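Cephalosporin acylase (Bacillus halodurans, PDB 2NLZ) probably hydrolyses an amide-linked acyl group of cephalosporin-type or gamma-glutamyl substrates, as a member of the gamma-glutamyltranspeptidase (N-terminal nucleophile) family. Local coordinates at residues Thr417-Phe425 and Gly441-Met449; Pro249-Ile257 and Glu266-Leu274. The protein carries 1 engineered substitution. One frame throughout, in Å; residues are numbered along the deposited sequence.

Interaction 1. Residues Thr417-Phe425 and Gly441-Met449; sequences TYHTIIPGF and GFMQPQGHM
I422 packs the segment that leads into strand 424-428 onto helix 444-457, inside the layered helix-and-strand core of the N-terminal nucleophile hydrolase fold. Its side chain can be followed atom by atom. CB lies 4.2 Å from H448 CE1, the carbon between the two ring nitrogens. CG1 sits between the backbone N and the carbonyl carbon (chi1 61°), which sends the longer branch to the helix; there it comes 3.5 Å from H448 CE1, with Q444 CB also beside it. The tip, CD1, ends over the middle of one imidazole face, 3.6 Å from the centroid of the H448 ring and 14° off its normal, a CH-pi contact. The same methyl also reaches the pyrrolidine of P445, 4.1 Å from its CG. I422 thus fits among Q444, P445 and H448. The pose of that imidazole is fixed further from beyond the contact: H448 ND1 is hydrogen-bonded to E266 OE2, and F436 meets the ring edge-to-face.

At the other end of the contact, T420 stands against the turn that precedes the helix. Its CB is 3.6 Å from G441 O, where a positive phi suits glycine. The threonine's two branches divide the work: OG1 bonds to R397, while CG2 sits over one face of the F442 ring, 4.1 Å from its centroid. Y418 CE1 meets F442 CE2 at 3.6 Å, the two side chains crossing obliquely, and F308 of helix 294-314 touches both. The turn is tied to the helix as well, for F442 O accepts a hydrogen bond of 3.2 Å from Q446 NE2, the donor tilted 34° out of the carbonyl plane.

Interaction 2. Residues Pro249-Ile257 and Glu266-Leu274; sequences PEWVEPISI and EIPPNGQGL
I255 and E266 form an antiparallel hydrogen-bonded pair, their CA atoms 5.6 Å apart, where strands 250-259 and 262-266 run side by side. Both backbone bonds, I255 N to E266 O and E266 N to I255 O, measure 3.0 Å, and each donor approaches nearly in line with the acceptor carbonyl. After this pair the segment 266-274 leaves the ladder through I267, P268 and P269, and from there the contact is made by apolar side chains.

I255 carries much of that packing. Its CG1 lies 3.4 Å from E266 O, and CD1 continues past the backbone of P268, 3.7 Å from its CA. The same terminal methyl meets the ring of P269 and, at 3.9 Å, CD2 of L274, at the start of helix 274-283. The shorter branch, CG2, rests against P268 CB. L277 and V325 flank I255 from outside the two segments. An alanine here would keep the two backbone bonds but is likely to open a gap beside P268, P269 and L274 CD2, where CD1 now sits.

P268 is gripped on another side by V252, whose two methyls both approach the ring: with CG2 anti to the backbone N, CG1 and CG2 each come 3.7 Å from P268 CG. The ring also lies along the backbone of E253 and P254, with P268 CD 3.8 Å from P254 CA. E266 shares the sheet face of I255, but its carboxylate leads off to a partner outside the two segments, H448.

The arrangement is that of a beta hairpin, I257 pairing with V264 nearer its turn, whose returning strand departs through a proline-rich loop into a helix of the N-terminal nucleophile hydrolase fold.

Overall arrangement
Interaction 1 is the more deeply buried, centred about 7 Å from the middle of the chain; interaction 2, whose centre is about 13 Å out, is only partly buried. Their centres are about 11 Å apart. Interaction 1 joins a loop and strand start to a helix, chiefly through side chains over ring faces, whereas interaction 2 pairs two hairpin strands by backbone bonds backed by aliphatic and proline packing. They meet directly: H448 and E266 form the junction between the helix of 441-449 and the hairpin, and H419 N probably bonds to N270 O, joining 417-425 to the loop of 266-274. Strand 424-428 also neighbours strand 262-266.

Interaction 1. Residues Thr417-Phe425 and Gly441-Met449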
ATOM      1  N   THR D 417     -29.169 -32.405  -9.682  1.00 40.51           N
ATOM      2  CA  THR D 417     -29.492 -31.013  -9.359  1.00 37.60           C
ATOM      3  C   THR D 417     -28.575 -29.979 -10.006  1.00 39.90           C
ATOM      4  O   THR D 417     -27.495 -30.313 -10.509  1.00 43.69           O
ATOM      5  CB  THR D 417     -29.454 -30.767  -7.839  1.00 34.18           C
ATOM      6  OG1 THR D 417     -29.715 -29.385  -7.580  1.00 22.79           O
ATOM      7  CG2 THR D 417     -28.097 -31.152  -7.264  1.00 26.44           C
ATOM      8  N   TYR D 418     -29.046 -28.730  -9.991  1.00 34.53           N
ATOM      9  CA  TYR D 418     -28.226 -27.545 -10.176  1.00 34.09           C
ATOM     10  C   TYR D 418     -26.923 -27.759  -9.422  1.00 35.01           C
ATOM     11  O   TYR D 418     -26.927 -27.979  -8.205  1.00 37.51           O
ATOM     12  CB  TYR D 418     -28.977 -26.332  -9.614  1.00 39.75           C
ATOM     13  CG  TYR D 418     -28.274 -24.995  -9.721  1.00 33.17           C
ATOM     14  CD1 TYR D 418     -27.387 -24.572  -8.741  1.00 32.18           C
ATOM     15  CD2 TYR D 418     -28.528 -24.135 -10.785  1.00 34.60           C
ATOM     16  CE1 TYR D 418     -26.746 -23.345  -8.833  1.00 41.57           C
ATOM     17  CE2 TYR D 418     -27.898 -22.903 -10.887  1.00 41.25           C
ATOM     18  CZ  TYR D 418     -27.007 -22.514  -9.906  1.00 44.33           C
ATOM     19  OH  TYR D 418     -26.382 -21.294  -9.997  1.00 40.00           O
ATOM     20  N   HIS D 419     -25.814 -27.703 -10.155  1.00 31.64           N
ATOM     21  CA  HIS D 419     -24.496 -28.039  -9.615  1.00 32.79           C
ATOM     22  C   HIS D 419     -23.579 -26.826  -9.659  1.00 29.83           C
ATOM     23  O   HIS D 419     -23.512 -26.147 -10.675  1.00 33.70           O
ATOM     24  CB  HIS D 419     -23.883 -29.188 -10.417  1.00 29.29           C
ATOM     25  CG  HIS D 419     -23.213 -30.221  -9.571  1.00 25.84           C
ATOM     26  ND1 HIS D 419     -21.956 -30.044  -9.035  1.00 34.66           N
ATOM     27  CD2 HIS D 419     -23.623 -31.445  -9.169  1.00 32.04           C
ATOM     28  CE1 HIS D 419     -21.620 -31.115  -8.342  1.00 41.44           C
ATOM     29  NE2 HIS D 419     -22.615 -31.981  -8.404  1.00 34.55           N
ATOM     30  N   THR D 420     -22.873 -26.568  -8.561  1.00 26.91           N
ATOM     31  CA  THR D 420     -22.041 -25.359  -8.438  1.00 26.78           C
ATOM     32  C   THR D 420     -20.638 -25.488  -9.026  1.00 25.27           C
ATOM     33  O   THR D 420     -20.050 -24.504  -9.475  1.00 25.75           O
ATOM     34  CB  THR D 420     -21.899 -24.917  -6.974  1.00 31.17           C
ATOM     35  OG1 THR D 420     -21.388 -26.007  -6.187  1.00 20.59           O
ATOM     36  CG2 THR D 420     -23.245 -24.444  -6.437  1.00 25.98           C
ATOM     37  N   ILE D 421     -20.111 -26.704  -8.967  1.00 29.47           N
ATOM     38  CA  ILE D 421     -18.849 -27.084  -9.555  1.00 27.23           C
ATOM     39  C   ILE D 421     -18.820 -26.823 -11.059  1.00 31.19           C
ATOM     40  O   ILE D 421     -19.616 -27.391 -11.817  1.00 39.50           O
ATOM     41  CB  ILE D 421     -18.671 -28.570  -9.349  1.00 29.07           C
ATOM     42  CG1 ILE D 421     -18.154 -28.876  -7.964  1.00 18.89           C
ATOM     43  CG2 ILE D 421     -17.694 -29.170 -10.329  1.00 46.98           C
ATOM     44  CD1 ILE D 421     -17.946 -30.366  -7.862  1.00 44.19           C
ATOM     45  N   ILE D 422     -17.905 -25.969 -11.498  1.00 26.23           N
ATOM     46  CA  ILE D 422     -17.788 -25.650 -12.920  1.00 22.87           C
ATOM     47  C   ILE D 422     -16.338 -25.525 -13.423  1.00 26.36           C
ATOM     48  O   ILE D 422     -15.606 -24.611 -13.043  1.00 28.87           O
ATOM     49  CB  ILE D 422     -18.638 -24.383 -13.321  1.00 25.54           C
ATOM     50  CG1 ILE D 422     -18.184 -23.113 -12.577  1.00 25.23           C
ATOM     51  CG2 ILE D 422     -20.144 -24.635 -13.104  1.00 12.06           C
ATOM     52  CD1 ILE D 422     -18.741 -21.817 -13.164  1.00 16.60           C
ATOM     53  N   PRO D 423     -15.919 -26.462 -14.282  1.00 23.24           N
ATOM     54  CA  PRO D 423     -14.603 -26.364 -14.886  1.00 23.61           C
ATOM     55  C   PRO D 423     -14.699 -25.570 -16.181  1.00 28.57           C
ATOM     56  O   PRO D 423     -15.635 -25.757 -16.972  1.00 34.23           O
ATOM     57  CB  PRO D 423     -14.258 -27.817 -15.192  1.00 27.47           C
ATOM     58  CG  PRO D 423     -15.592 -28.495 -15.425  1.00 34.45           C
ATOM     59  CD  PRO D 423     -16.660 -27.653 -14.740  1.00 24.19           C
ATOM     60  N   GLY D 424     -13.742 -24.682 -16.401  1.00 29.04           N
ATOM     61  CA  GLY D 424     -13.801 -23.821 -17.571  1.00 27.02           C
ATOM     62  C   GLY D 424     -12.701 -24.130 -18.553  1.00 26.51           C
ATOM     63  O   GLY D 424     -11.653 -24.650 -18.176  1.00 25.08           O
ATOM     64  N   PHE D 425     -12.946 -23.805 -19.817  1.00 22.05           N
ATOM     65  CA  PHE D 425     -11.901 -23.876 -20.830  1.00 25.28           C
ATOM     66  C   PHE D 425     -11.941 -22.688 -21.774  1.00 18.40           C
ATOM     67  O   PHE D 425     -13.014 -22.228 -22.157  1.00 18.29           O
ATOM     68  CB  PHE D 425     -12.009 -25.168 -21.633  1.00 27.27           C
ATOM     69  CG  PHE D 425     -10.687 -25.663 -22.164  1.00 25.09           C
ATOM     70  CD1 PHE D 425      -9.966 -26.621 -21.462  1.00 24.88           C
ATOM     71  CD2 PHE D 425     -10.167 -25.176 -23.363  1.00 25.47           C
ATOM     72  CE1 PHE D 425      -8.749 -27.084 -21.943  1.00 23.34           C
ATOM     73  CE2 PHE D 425      -8.949 -25.634 -23.850  1.00 17.30           C
ATOM     74  CZ  PHE D 425      -8.243 -26.594 -23.137  1.00 26.46           C
ATOM     75  N   GLY D 441     -18.137 -22.524  -4.516  1.00 49.83           N
ATOM     76  CA  GLY D 441     -19.597 -22.559  -4.428  1.00 49.77           C
ATOM     77  C   GLY D 441     -20.271 -21.628  -5.418  1.00 45.39           C
ATOM     78  O   GLY D 441     -20.132 -21.791  -6.631  1.00 47.71           O
ATOM     79  N   PHE D 442     -21.002 -20.646  -4.899  1.00 49.71           N
ATOM     80  CA  PHE D 442     -21.702 -19.665  -5.743  1.00 48.64           C
ATOM     81  C   PHE D 442     -20.812 -18.495  -6.192  1.00 48.64           C
ATOM     82  O   PHE D 442     -21.240 -17.635  -6.966  1.00 44.85           O
ATOM     83  CB  PHE D 442     -22.966 -19.158  -5.050  1.00 47.76           C
ATOM     84  CG  PHE D 442     -24.061 -20.187  -4.959  1.00 55.66           C
ATOM     85  CD1 PHE D 442     -24.262 -20.914  -3.785  1.00 58.65           C
ATOM     86  CD2 PHE D 442     -24.892 -20.431  -6.046  1.00 56.72           C
ATOM     87  CE1 PHE D 442     -25.285 -21.864  -3.695  1.00 52.01           C
ATOM     88  CE2 PHE D 442     -25.912 -21.380  -5.965  1.00 50.77           C
ATOM     89  CZ  PHE D 442     -26.107 -22.097  -4.786  1.00 46.44           C
ATOM     90  N   MET D 443     -19.572 -18.473  -5.700  1.00 46.94           N
ATOM     91  CA  MET D 443     -18.542 -17.569  -6.215  1.00 44.41           C
ATOM     92  C   MET D 443     -18.133 -17.973  -7.645  1.00 38.04           C
ATOM     93  O   MET D 443     -17.706 -17.131  -8.450  1.00 27.75           O
ATOM     94  CB  MET D 443     -17.319 -17.580  -5.279  1.00 46.08           C
ATOM     95  CG  MET D 443     -15.995 -17.079  -5.891  1.00 48.58           C
ATOM     96  SD  MET D 443     -15.882 -15.287  -5.912  1.00 49.29           S
ATOM     97  CE  MET D 443     -14.449 -15.020  -6.953  1.00 41.55           C
ATOM     98  N   GLN D 444     -18.298 -19.260  -7.954  1.00 32.47           N
ATOM     99  CA  GLN D 444     -17.681 -19.862  -9.138  1.00 27.89           C
ATOM    100  C   GLN D 444     -17.876 -19.121 -10.461  1.00 21.11           C
ATOM    101  O   GLN D 444     -16.884 -18.726 -11.090  1.00 16.36           O
ATOM    102  CB  GLN D 444     -17.985 -21.370  -9.241  1.00 24.89           C
ATOM    103  CG  GLN D 444     -17.292 -22.168  -8.127  1.00 26.62           C
ATOM    104  CD  GLN D 444     -17.027 -23.616  -8.472  1.00 35.97           C
ATOM    105  OE1 GLN D 444     -17.236 -24.504  -7.648  1.00 40.26           O
ATOM    106  NE2 GLN D 444     -16.555 -23.862  -9.682  1.00 39.48           N
ATOM    107  N   PRO D 445     -19.138 -18.879 -10.865  1.00 17.08           N
ATOM    108  CA  PRO D 445     -19.311 -18.156 -12.124  1.00 20.03           C
ATOM    109  C   PRO D 445     -18.736 -16.734 -12.080  1.00 22.80           C
ATOM    110  O   PRO D 445     -18.190 -16.255 -13.086  1.00 17.74           O
ATOM    111  CB  PRO D 445     -20.829 -18.115 -12.295  1.00 21.10           C
ATOM    112  CG  PRO D 445     -21.351 -19.202 -11.414  1.00 24.16           C
ATOM    113  CD  PRO D 445     -20.429 -19.231 -10.258  1.00 20.00           C
ATOM    114  N   GLN D 446     -18.844 -16.087 -10.916  1.00 20.22           N
ATOM    115  CA  GLN D 446     -18.318 -14.743 -10.710  1.00 18.44           C
ATOM    116  C   GLN D 446     -16.804 -14.722 -10.866  1.00 20.79           C
ATOM    117  O   GLN D 446     -16.248 -13.800 -11.483  1.00 24.91           O
ATOM    118  CB  GLN D 446     -18.747 -14.206  -9.350  1.00 20.63           C
ATOM    119  CG  GLN D 446     -20.220 -14.484  -9.052  1.00 22.14           C
ATOM    120  CD  GLN D 446     -20.751 -13.721  -7.846  1.00 27.74           C
ATOM    121  OE1 GLN D 446     -20.585 -12.497  -7.729  1.00 28.20           O
ATOM    122  NE2 GLN D 446     -21.414 -14.448  -6.946  1.00 16.34           N
ATOM    123  N   GLY D 447     -16.153 -15.759 -10.339  1.00 17.51           N
ATOM    124  CA  GLY D 447     -14.711 -15.953 -10.516  1.00 22.60           C
ATOM    125  C   GLY D 447     -14.309 -16.270 -11.948  1.00 19.31           C
ATOM    126  O   GLY D 447     -13.246 -15.854 -12.415  1.00 22.05           O
ATOM    127  N   HIS D 448     -15.166 -17.012 -12.640  1.00 19.91           N
ATOM    128  CA  HIS D 448     -14.991 -17.276 -14.062  1.00 16.78           C
ATOM    129  C   HIS D 448     -15.102 -15.974 -14.868  1.00 24.04           C
ATOM    130  O   HIS D 448     -14.316 -15.737 -15.788  1.00 22.26           O
ATOM    131  CB  HIS D 448     -16.032 -18.285 -14.550  1.00 16.37           C
ATOM    132  CG  HIS D 448     -15.681 -19.710 -14.260  1.00 22.46           C
ATOM    133  ND1 HIS D 448     -15.992 -20.738 -15.121  1.00 24.12           N
ATOM    134  CD2 HIS D 448     -15.038 -20.281 -13.212  1.00 20.83           C
ATOM    135  CE1 HIS D 448     -15.562 -21.881 -14.616  1.00 24.25           C
ATOM    136  NE2 HIS D 448     -14.986 -21.633 -13.454  1.00 20.32           N
ATOM    137  N   MET D 449     -16.066 -15.126 -14.521  1.00 19.66           N
ATOM    138  CA  MET D 449     -16.220 -13.868 -15.242  1.00 23.31           C
ATOM    139  C   MET D 449     -15.010 -12.981 -15.015  1.00 23.99           C
ATOM    140  O   MET D 449     -14.536 -12.326 -15.947  1.00 18.28           O
ATOM    141  CB  MET D 449     -17.493 -13.118 -14.840  1.00 16.88           C
ATOM    142  CG  MET D 449     -17.872 -12.039 -15.851  1.00 17.88           C
ATOM    143  SD  MET D 449     -19.248 -10.908 -15.479  1.00 31.70           S
ATOM    144  CE  MET D 449     -18.726 -10.328 -13.901  1.00 38.38           C
TER

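Interaction 2. Residues Pro249-Ile257 and Glu266-Leu274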
ATOM      1  N   PRO D 249     -21.089 -42.030 -15.747  1.00 41.49           N
ATOM      2  CA  PRO D 249     -20.669 -40.697 -16.157  1.00 40.78           C
ATOM      3  C   PRO D 249     -21.136 -40.453 -17.585  1.00 40.26           C
ATOM      4  O   PRO D 249     -21.117 -41.372 -18.408  1.00 40.04           O
ATOM      5  CB  PRO D 249     -19.135 -40.746 -16.069  1.00 35.81           C
ATOM      6  CG  PRO D 249     -18.774 -42.147 -15.854  1.00 39.08           C
ATOM      7  CD  PRO D 249     -19.961 -42.888 -15.351  1.00 35.85           C
ATOM      8  N   GLU D 250     -21.593 -39.237 -17.861  1.00 39.69           N
ATOM      9  CA  GLU D 250     -22.170 -38.913 -19.157  1.00 43.07           C
ATOM     10  C   GLU D 250     -21.266 -37.948 -19.903  1.00 42.33           C
ATOM     11  O   GLU D 250     -20.965 -36.859 -19.407  1.00 43.83           O
ATOM     12  CB  GLU D 250     -23.583 -38.330 -18.982  1.00 42.63           C
ATOM     13  CG  GLU D 250     -24.212 -37.723 -20.241  1.00 47.10           C
ATOM     14  CD  GLU D 250     -25.655 -37.284 -20.026  1.00 50.51           C
ATOM     15  OE1 GLU D 250     -26.403 -38.024 -19.355  1.00 62.18           O
ATOM     16  OE2 GLU D 250     -26.046 -36.210 -20.529  1.00 52.74           O
ATOM     17  N   TRP D 251     -20.809 -38.355 -21.082  1.00 43.04           N
ATOM     18  CA  TRP D 251     -20.141 -37.416 -21.968  1.00 43.08           C
ATOM     19  C   TRP D 251     -21.196 -36.485 -22.525  1.00 42.95           C
ATOM     20  O   TRP D 251     -22.178 -36.921 -23.127  1.00 45.65           O
ATOM     21  CB  TRP D 251     -19.392 -38.124 -23.087  1.00 41.65           C
ATOM     22  CG  TRP D 251     -18.230 -38.873 -22.586  1.00 37.68           C
ATOM     23  CD1 TRP D 251     -18.159 -40.216 -22.348  1.00 38.48           C
ATOM     24  CD2 TRP D 251     -16.960 -38.333 -22.232  1.00 38.67           C
ATOM     25  NE1 TRP D 251     -16.914 -40.546 -21.876  1.00 40.27           N
ATOM     26  CE2 TRP D 251     -16.155 -39.408 -21.796  1.00 37.45           C
ATOM     27  CE3 TRP D 251     -16.418 -37.047 -22.247  1.00 38.90           C
ATOM     28  CZ2 TRP D 251     -14.836 -39.235 -21.379  1.00 38.52           C
ATOM     29  CZ3 TRP D 251     -15.106 -36.875 -21.832  1.00 42.57           C
ATOM     30  CH2 TRP D 251     -14.330 -37.967 -21.401  1.00 40.51           C
ATOM     31  N   VAL D 252     -20.995 -35.199 -22.286  1.00 42.89           N
ATOM     32  CA  VAL D 252     -21.984 -34.206 -22.617  1.00 41.05           C
ATOM     33  C   VAL D 252     -21.288 -33.156 -23.487  1.00 39.02           C
ATOM     34  O   VAL D 252     -20.057 -33.057 -23.481  1.00 41.08           O
ATOM     35  CB  VAL D 252     -22.648 -33.667 -21.309  1.00 40.06           C
ATOM     36  CG1 VAL D 252     -21.738 -32.702 -20.578  1.00 45.44           C
ATOM     37  CG2 VAL D 252     -24.034 -33.078 -21.577  1.00 60.10           C
ATOM     38  N   GLU D 253     -22.063 -32.414 -24.275  1.00 44.04           N
ATOM     39  CA  GLU D 253     -21.495 -31.473 -25.254  1.00 44.84           C
ATOM     40  C   GLU D 253     -21.317 -30.063 -24.671  1.00 39.51           C
ATOM     41  O   GLU D 253     -22.309 -29.393 -24.338  1.00 35.11           O
ATOM     42  CB  GLU D 253     -22.365 -31.439 -26.526  1.00 46.59           C
ATOM     43  CG  GLU D 253     -21.764 -30.665 -27.709  1.00 59.55           C
ATOM     44  CD  GLU D 253     -20.537 -31.341 -28.312  1.00 69.09           C
ATOM     45  OE1 GLU D 253     -20.511 -32.591 -28.387  1.00 65.93           O
ATOM     46  OE2 GLU D 253     -19.602 -30.613 -28.716  1.00 59.42           O
ATOM     47  N   PRO D 254     -20.052 -29.611 -24.548  1.00 38.19           N
ATOM     48  CA  PRO D 254     -19.730 -28.296 -23.959  1.00 39.16           C
ATOM     49  C   PRO D 254     -20.346 -27.121 -24.726  1.00 40.00           C
ATOM     50  O   PRO D 254     -20.475 -27.174 -25.959  1.00 39.15           O
ATOM     51  CB  PRO D 254     -18.200 -28.229 -24.024  1.00 34.57           C
ATOM     52  CG  PRO D 254     -17.798 -29.257 -25.022  1.00 35.36           C
ATOM     53  CD  PRO D 254     -18.841 -30.339 -24.965  1.00 38.83           C
ATOM     54  N   ILE D 255     -20.725 -26.088 -23.970  1.00 36.86           N
ATOM     55  CA  ILE D 255     -21.345 -24.871 -24.497  1.00 30.82           C
ATOM     56  C   ILE D 255     -20.381 -23.693 -24.404  1.00 32.54           C
ATOM     57  O   ILE D 255     -19.495 -23.668 -23.541  1.00 33.34           O
ATOM     58  CB  ILE D 255     -22.641 -24.523 -23.735  1.00 33.24           C
ATOM     59  CG1 ILE D 255     -22.404 -24.560 -22.217  1.00 23.09           C
ATOM     60  CG2 ILE D 255     -23.778 -25.464 -24.158  1.00 33.27           C
ATOM     61  CD1 ILE D 255     -23.565 -24.027 -21.402  1.00 26.44           C
ATOM     62  N   SER D 256     -20.557 -22.721 -25.294  1.00 34.35           N
ATOM     63  CA  SER D 256     -19.660 -21.573 -25.345  1.00 36.31           C
ATOM     64  C   SER D 256     -20.304 -20.256 -25.760  1.00 36.52           C
ATOM     65  O   SER D 256     -21.492 -20.178 -26.081  1.00 41.06           O
ATOM     66  CB  SER D 256     -18.459 -21.854 -26.257  1.00 40.10           C
ATOM     67  OG  SER D 256     -18.835 -21.833 -27.617  1.00 35.26           O
ATOM     68  N   ILE D 257     -19.472 -19.228 -25.750  1.00 36.02           N
ATOM     69  CA  ILE D 257     -19.850 -17.872 -26.065  1.00 34.02           C
ATOM     70  C   ILE D 257     -18.643 -17.311 -26.794  1.00 40.05           C
ATOM     71  O   ILE D 257     -17.507 -17.679 -26.473  1.00 43.45           O
ATOM     72  CB  ILE D 257     -20.144 -17.076 -24.752  1.00 37.21           C
ATOM     73  CG1 ILE D 257     -21.636 -17.155 -24.393  1.00 43.09           C
ATOM     74  CG2 ILE D 257     -19.641 -15.618 -24.815  1.00 34.00           C
ATOM     75  CD1 ILE D 257     -22.590 -16.889 -25.559  1.00 65.89           C
ATOM     76  N   GLU D 266     -17.954 -23.861 -21.017  1.00 24.91           N
ATOM     77  CA  GLU D 266     -18.412 -24.424 -19.767  1.00 26.93           C
ATOM     78  C   GLU D 266     -19.121 -25.757 -20.056  1.00 31.15           C
ATOM     79  O   GLU D 266     -19.540 -26.015 -21.192  1.00 37.50           O
ATOM     80  CB  GLU D 266     -19.397 -23.466 -19.083  1.00 27.91           C
ATOM     81  CG  GLU D 266     -18.862 -22.079 -18.736  1.00 29.21           C
ATOM     82  CD  GLU D 266     -17.995 -22.039 -17.483  1.00 34.83           C
ATOM     83  OE1 GLU D 266     -18.048 -22.989 -16.664  1.00 31.85           O
ATOM     84  OE2 GLU D 266     -17.264 -21.036 -17.318  1.00 23.52           O
ATOM     85  N   ILE D 267     -19.244 -26.599 -19.034  1.00 25.07           N
ATOM     86  CA  ILE D 267     -20.157 -27.736 -19.060  1.00 25.30           C
ATOM     87  C   ILE D 267     -21.592 -27.198 -19.128  1.00 36.10           C
ATOM     88  O   ILE D 267     -21.922 -26.238 -18.423  1.00 33.82           O
ATOM     89  CB  ILE D 267     -19.995 -28.589 -17.778  1.00 22.89           C
ATOM     90  CG1 ILE D 267     -18.586 -29.202 -17.699  1.00 27.78           C
ATOM     91  CG2 ILE D 267     -21.104 -29.651 -17.660  1.00 22.29           C
ATOM     92  CD1 ILE D 267     -18.169 -30.048 -18.902  1.00 22.14           C
ATOM     93  N   PRO D 268     -22.443 -27.794 -19.991  1.00 40.06           N
ATOM     94  CA  PRO D 268     -23.871 -27.463 -20.089  1.00 37.03           C
ATOM     95  C   PRO D 268     -24.659 -27.808 -18.825  1.00 35.08           C
ATOM     96  O   PRO D 268     -24.171 -28.575 -18.003  1.00 33.40           O
ATOM     97  CB  PRO D 268     -24.348 -28.339 -21.254  1.00 36.54           C
ATOM     98  CG  PRO D 268     -23.407 -29.452 -21.277  1.00 41.61           C
ATOM     99  CD  PRO D 268     -22.080 -28.839 -20.960  1.00 39.71           C
ATOM    100  N   PRO D 269     -25.864 -27.225 -18.668  1.00 30.91           N
ATOM    101  CA  PRO D 269     -26.807 -27.446 -17.578  1.00 32.72           C
ATOM    102  C   PRO D 269     -26.880 -28.833 -16.954  1.00 34.62           C
ATOM    103  O   PRO D 269     -26.504 -29.839 -17.566  1.00 26.63           O
ATOM    104  CB  PRO D 269     -28.128 -27.056 -18.208  1.00 33.65           C
ATOM    105  CG  PRO D 269     -27.754 -25.870 -18.993  1.00 32.73           C
ATOM    106  CD  PRO D 269     -26.393 -26.195 -19.584  1.00 32.17           C
ATOM    107  N   ASN D 270     -27.478 -28.837 -15.766  1.00 40.98           N
ATOM    108  CA  ASN D 270     -27.030 -29.603 -14.618  1.00 33.27           C
ATOM    109  C   ASN D 270     -26.002 -28.664 -13.941  1.00 34.84           C
ATOM    110  O   ASN D 270     -26.274 -28.117 -12.880  1.00 34.14           O
ATOM    111  CB  ASN D 270     -26.448 -30.968 -15.018  1.00 27.99           C
ATOM    112  CG  ASN D 270     -26.237 -31.913 -13.824  1.00 40.58           C
ATOM    113  OD1 ASN D 270     -25.607 -32.958 -13.972  1.00 50.82           O
ATOM    114  ND2 ASN D 270     -26.758 -31.552 -12.650  1.00 22.87           N
ATOM    115  N   GLY D 271     -24.869 -28.415 -14.600  1.00 32.25           N
ATOM    116  CA  GLY D 271     -23.850 -27.480 -14.105  1.00 30.31           C
ATOM    117  C   GLY D 271     -24.214 -26.027 -14.342  1.00 38.01           C
ATOM    118  O   GLY D 271     -24.943 -25.706 -15.286  1.00 38.83           O
ATOM    119  N   GLN D 272     -23.688 -25.143 -13.489  1.00 36.14           N
ATOM    120  CA  GLN D 272     -24.096 -23.728 -13.470  1.00 30.29           C
ATOM    121  C   GLN D 272     -23.207 -22.790 -14.297  1.00 30.30           C
ATOM    122  O   GLN D 272     -23.349 -21.561 -14.215  1.00 34.64           O
ATOM    123  CB  GLN D 272     -24.226 -23.207 -12.024  1.00 30.84           C
ATOM    124  CG  GLN D 272     -22.898 -22.963 -11.290  1.00 36.89           C
ATOM    125  CD  GLN D 272     -23.047 -22.105 -10.050  1.00 35.67           C
ATOM    126  OE1 GLN D 272     -22.369 -22.325  -9.055  1.00 29.52           O
ATOM    127  NE2 GLN D 272     -23.917 -21.109 -10.112  1.00 37.15           N
ATOM    128  N   GLY D 273     -22.313 -23.365 -15.103  1.00 27.37           N
ATOM    129  CA  GLY D 273     -21.391 -22.587 -15.933  1.00 31.45           C
ATOM    130  C   GLY D 273     -22.088 -21.617 -16.865  1.00 38.33           C
ATOM    131  O   GLY D 273     -21.542 -20.575 -17.225  1.00 40.11           O
ATOM    132  N   LEU D 274     -23.307 -21.983 -17.250  1.00 39.45           N
ATOM    133  CA  LEU D 274     -24.226 -21.135 -17.993  1.00 40.27           C
ATOM    134  C   LEU D 274     -24.195 -19.671 -17.529  1.00 41.90           C
ATOM    135  O   LEU D 274     -24.197 -18.757 -18.353  1.00 38.74           O
ATOM    136  CB  LEU D 274     -25.637 -21.703 -17.808  1.00 40.28           C
ATOM    137  CG  LEU D 274     -26.759 -21.358 -18.772  1.00 30.21           C
ATOM    138  CD1 LEU D 274     -27.279 -19.947 -18.554  1.00 46.01           C
ATOM    139  CD2 LEU D 274     -26.245 -21.542 -20.163  1.00 46.99           C
TER